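Local coordinates for protein leucyl-tRNA synthetase subunit alpha (Aquifex aeolicus, PDB 3O0A) that attaches leucine to its tRNA at the expense of ATP, the fragment here being the CP1 hydrolytic domain, which probably removes wrongly attached amino acids, at residues Val57-His62 with Val130-Gly135; Pro66-Ile71 with Leu109-Thr114. All coordinates share one frame; numbering follows the deposited sequence.

Overall arrangement
Both contacts lie in the CP1 editing domain and are built around one mixed four-stranded sheet. Interaction 2 is fully buried: helix 64-74 packs on outer strand 106-114 through aliphatic side chains. Interaction 1 is partly buried. It starts among valines at the end of strand 55-58 and runs out to an exposed glutamate, a bridging water and an aromatic pair. Strand 55-58 and helix 64-74 follow each other in the chain. Both segments of interaction 2 lie between those of interaction 1, and so are nested in the loop it closes. Leu58 joins them: its CD2 packs against CD1 of Leu68 at 3.8 Å and also touches CD1 of Leu109.

Interaction 1. Residues Val57-His62 with Val130-Gly135; sequences VLAPEH and VLYEYG
Val57, Ala59 and His62 meet Val130 and Tyr132 in the CP1 editing domain, where the end of strand 55-58 and the loop after it lie beside the loop before strand 138-141, the neighbour of strand 55-58 in the mixed sheet. Each loop holds a type I beta turn, Ala59 to His62 and Leu131 to Tyr134. At the buried end the two valines cross obliquely. CG1 of Val57 presses on CG2 of Val130 at 3.4 Å, tighter than usual for two carbons. Val130 turns its other branch, CG1, toward the backbone of Ala59; this branch is anti to the backbone N of its own residue (chi1 172°). The Ala59 methyl fills the middle. It sits 3.3 Å from Val130 O and meets the Tyr132 ring at its edge.

Tyr132 CG is also anti to its own N (chi1 -173°), which carries the ring across toward His62. The two rings form an offset edge-to-face pair. The tyrosine edge faces the imidazole, and the planes stand at 89°. Leu58 CG lies over one imidazole face, near the rim. His62 ND1 is hydrogen-bonded to the backbone N of Leu64 at the turn into helix 64-74, which helps hold the ring's rotation. Glu61 divides its carboxylate between two partners. OE2 makes a salt bridge to Arg98 of helix 95-99. OE1 accepts a hydrogen bond of 2.6 Å from a water, and that water in turn accepts one from Tyr132 N, at 2.8 Å.

Interaction 2. Residues Pro66-Ile71 with Leu109-Thr114; sequences PVLACI and LGVYAT
Helix 64-74 comes up to strand 106-114 where that strand turns a corner at Gly110, and the closest CA atoms are those of Ala69 and Leu109, 4.7 Å apart. Gly110 has a positive phi of 84°, at which a side chain would jam against the carbonyl O of Leu109. The corner leaves Leu109 and Val111 both directed at the helix.

Leu68 touches both. Its CB lies 4.1 Å from CD1 of Leu109 and 3.9 Å from CG2 of Val111. Its CD2 reaches the same Val111 methyl, and the two side chains cross at about a right angle. Val111 divides its branches between two helix residues. CG2 stands between its own backbone N and carbonyl carbon (chi1 -64° for CG1) and goes to Leu68. CG1 goes to Ile71, meeting its CG2 at 3.5 Å. Ile71 CG2, anti to its backbone N, is the branch that meets Val111, while CG1 is turned beside the N. The Val111 CG1 methyl also touches Leu68 O. With an alanine in place of Val111 both methyls go, and a gap is likely to open between the strand and the helix, next to Leu68 and Ile71.

Val12 of strand 6-13 touches Leu68 and Val111, so a second sheet joins the same core. On the far side of the helix, Cys70 is tied to Cys23 by a disulfide.

Leu68 O and Leu109 O approach to 3.3 Å, but both are acceptors and cannot bond to each other. Across these two segments the contact is made by aliphatic groups and rests on van der Waals fit, as expected in a buried core.

Interaction 1. Residues Val57-His62 with Val130-Gly135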
# COMPACT_ATOMS: atom_id res chain seq x y z
N VAL A 57 -1.26 2.67 1.52
CA VAL A 57 -1.92 3.58 2.46
C VAL A 57 -2.01 2.97 3.87
O VAL A 57 -2.46 1.84 4.03
CB VAL A 57 -3.34 4.01 2.01
CG1 VAL A 57 -4.02 4.82 3.11
CG2 VAL A 57 -3.27 4.83 0.72
N LEU A 58 -1.57 3.73 4.87
CA LEU A 58 -1.73 3.36 6.26
C LEU A 58 -2.93 4.11 6.81
O LEU A 58 -3.11 5.30 6.52
CB LEU A 58 -0.50 3.79 7.07
CG LEU A 58 0.76 2.90 7.02
CD1 LEU A 58 1.12 2.44 5.62
CD2 LEU A 58 1.94 3.59 7.72
N ALA A 59 -3.74 3.45 7.62
CA ALA A 59 -4.74 4.17 8.41
C ALA A 59 -4.05 5.27 9.26
O ALA A 59 -2.90 5.12 9.67
CB ALA A 59 -5.48 3.22 9.30
N PRO A 60 -4.75 6.38 9.52
CA PRO A 60 -4.16 7.50 10.27
C PRO A 60 -3.60 7.08 11.63
O PRO A 60 -2.59 7.66 12.08
CB PRO A 60 -5.33 8.47 10.47
CG PRO A 60 -6.36 8.07 9.46
CD PRO A 60 -6.15 6.64 9.13
N GLU A 61 -4.24 6.11 12.28
CA GLU A 61 -3.80 5.67 13.61
C GLU A 61 -2.73 4.59 13.56
O GLU A 61 -2.29 4.11 14.62
CB GLU A 61 -4.98 5.16 14.45
CG GLU A 61 -6.19 6.05 14.43
CD GLU A 61 -7.17 5.70 13.31
OE1 GLU A 61 -6.78 5.08 12.30
OE2 GLU A 61 -8.36 6.03 13.47
N HIS A 62 -2.33 4.17 12.36
CA HIS A 62 -1.30 3.14 12.22
C HIS A 62 -0.01 3.60 12.91
O HIS A 62 0.44 4.72 12.68
CB HIS A 62 -1.03 2.82 10.75
CG HIS A 62 -0.31 1.52 10.52
ND1 HIS A 62 1.01 1.34 10.89
CD2 HIS A 62 -0.71 0.35 9.98
CE1 HIS A 62 1.38 0.11 10.59
NE2 HIS A 62 0.36 -0.51 10.03
N VAL A 130 -9.10 4.48 4.84
CA VAL A 130 -8.51 3.24 5.28
C VAL A 130 -8.65 3.16 6.79
O VAL A 130 -8.14 4.01 7.52
CB VAL A 130 -7.03 3.14 4.81
CG1 VAL A 130 -6.34 1.94 5.43
CG2 VAL A 130 -6.98 3.06 3.29
N LEU A 131 -9.39 2.16 7.25
CA LEU A 131 -9.66 2.01 8.68
C LEU A 131 -8.61 1.12 9.31
O LEU A 131 -8.25 0.08 8.75
CB LEU A 131 -11.07 1.45 8.91
CG LEU A 131 -12.22 2.34 8.42
CD1 LEU A 131 -13.59 1.68 8.67
CD2 LEU A 131 -12.17 3.74 9.04
N TYR A 132 -8.13 1.51 10.49
CA TYR A 132 -7.12 0.72 11.19
C TYR A 132 -7.59 -0.72 11.45
O TYR A 132 -6.79 -1.65 11.48
CB TYR A 132 -6.68 1.41 12.49
CG TYR A 132 -5.51 0.73 13.16
CD1 TYR A 132 -4.29 0.59 12.50
CD2 TYR A 132 -5.63 0.20 14.44
CE1 TYR A 132 -3.21 -0.05 13.11
CE2 TYR A 132 -4.55 -0.44 15.06
CZ TYR A 132 -3.35 -0.56 14.38
OH TYR A 132 -2.29 -1.19 14.99
N GLU A 133 -8.90 -0.88 11.62
CA GLU A 133 -9.51 -2.16 11.97
C GLU A 133 -9.57 -3.16 10.81
O GLU A 133 -9.76 -4.36 11.04
CB GLU A 133 -10.92 -1.94 12.54
CG GLU A 133 -10.96 -1.12 13.84
CD GLU A 133 -10.65 0.37 13.64
OE1 GLU A 133 -10.94 0.92 12.56
OE2 GLU A 133 -10.10 0.99 14.58
N TYR A 134 -9.45 -2.67 9.58
CA TYR A 134 -9.41 -3.58 8.44
C TYR A 134 -8.02 -4.19 8.33
O TYR A 134 -7.04 -3.46 8.16
CB TYR A 134 -9.74 -2.91 7.11
CG TYR A 134 -9.58 -3.89 5.96
CD1 TYR A 134 -10.52 -4.90 5.75
CD2 TYR A 134 -8.46 -3.84 5.12
CE1 TYR A 134 -10.36 -5.83 4.71
CE2 TYR A 134 -8.29 -4.76 4.08
CZ TYR A 134 -9.25 -5.74 3.88
OH TYR A 134 -9.10 -6.66 2.86
N GLY A 135 -7.95 -5.52 8.38
CA GLY A 135 -6.67 -6.21 8.22
C GLY A 135 -5.59 -5.75 9.19
O GLY A 135 -5.79 -5.75 10.41
O HOH W 1 -9.02 3.95 11.49

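Interaction 2. Residues Pro66-Ile71 with Leu109-Thr114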
# COMPACT_ATOMS: atom_id res chain seq x y z
N PRO A 66 3.85 7.97 12.23
CA PRO A 66 4.88 8.91 12.69
C PRO A 66 6.31 8.45 12.38
O PRO A 66 7.16 9.28 12.08
CB PRO A 66 4.64 9.02 14.20
CG PRO A 66 3.85 7.83 14.57
CD PRO A 66 3.07 7.41 13.35
N VAL A 67 6.55 7.14 12.43
CA VAL A 67 7.86 6.59 12.12
C VAL A 67 8.24 6.92 10.67
O VAL A 67 9.32 7.48 10.42
CB VAL A 67 7.89 5.05 12.34
CG1 VAL A 67 9.24 4.48 11.90
CG2 VAL A 67 7.62 4.72 13.80
N LEU A 68 7.36 6.58 9.73
CA LEU A 68 7.64 6.81 8.31
C LEU A 68 7.66 8.28 7.93
O LEU A 68 8.47 8.69 7.08
CB LEU A 68 6.66 6.03 7.44
CG LEU A 68 6.74 4.52 7.60
CD1 LEU A 68 5.64 3.90 6.73
CD2 LEU A 68 8.14 3.96 7.25
N ALA A 69 6.81 9.09 8.56
CA ALA A 69 6.85 10.55 8.33
C ALA A 69 8.18 11.17 8.82
O ALA A 69 8.73 12.09 8.18
CB ALA A 69 5.64 11.22 8.99
N CYS A 70 8.70 10.64 9.92
CA CYS A 70 9.99 11.10 10.45
C CYS A 70 11.07 10.81 9.41
O CYS A 70 11.90 11.67 9.10
CB CYS A 70 10.32 10.38 11.76
SG CYS A 70 11.90 10.83 12.51
N ILE A 71 11.03 9.60 8.85
CA ILE A 71 11.96 9.22 7.79
C ILE A 71 11.78 10.07 6.53
O ILE A 71 12.76 10.54 5.97
CB ILE A 71 11.88 7.71 7.50
CG1 ILE A 71 12.36 6.93 8.75
CG2 ILE A 71 12.70 7.36 6.25
CD1 ILE A 71 12.10 5.41 8.70
N LEU A 109 3.67 10.36 3.13
CA LEU A 109 4.61 10.17 4.23
C LEU A 109 6.08 10.37 3.86
O LEU A 109 6.96 10.38 4.73
CB LEU A 109 4.38 8.80 4.90
CG LEU A 109 2.96 8.53 5.39
CD1 LEU A 109 2.93 7.18 6.16
CD2 LEU A 109 2.34 9.68 6.23
N GLY A 110 6.36 10.53 2.56
CA GLY A 110 7.71 10.86 2.11
C GLY A 110 8.65 9.68 1.95
O GLY A 110 9.85 9.85 1.76
N VAL A 111 8.11 8.46 2.01
CA VAL A 111 8.93 7.27 1.79
C VAL A 111 8.30 6.42 0.71
O VAL A 111 7.11 6.56 0.41
CB VAL A 111 9.09 6.42 3.09
CG1 VAL A 111 9.86 7.24 4.16
CG2 VAL A 111 7.73 5.95 3.64
N TYR A 112 9.11 5.53 0.13
CA TYR A 112 8.65 4.61 -0.90
C TYR A 112 8.87 3.17 -0.45
O TYR A 112 9.97 2.79 -0.02
CB TYR A 112 9.39 4.88 -2.20
CG TYR A 112 9.12 6.27 -2.73
CD1 TYR A 112 9.80 7.38 -2.24
CD2 TYR A 112 8.15 6.47 -3.71
CE1 TYR A 112 9.52 8.67 -2.72
CE2 TYR A 112 7.88 7.73 -4.21
CZ TYR A 112 8.56 8.82 -3.71
OH TYR A 112 8.28 10.07 -4.21
N ALA A 113 7.81 2.39 -0.52
CA ALA A 113 7.88 0.98 -0.16
C ALA A 113 8.23 0.18 -1.41
O ALA A 113 7.76 0.47 -2.51
CB ALA A 113 6.53 0.53 0.37
N THR A 114 9.06 -0.84 -1.23
CA THR A 114 9.35 -1.76 -2.30
C THR A 114 8.23 -2.79 -2.35
O THR A 114 7.86 -3.38 -1.33
CB THR A 114 10.70 -2.44 -2.08
OG1 THR A 114 11.71 -1.43 -2.00
CG2 THR A 114 11.02 -3.40 -3.23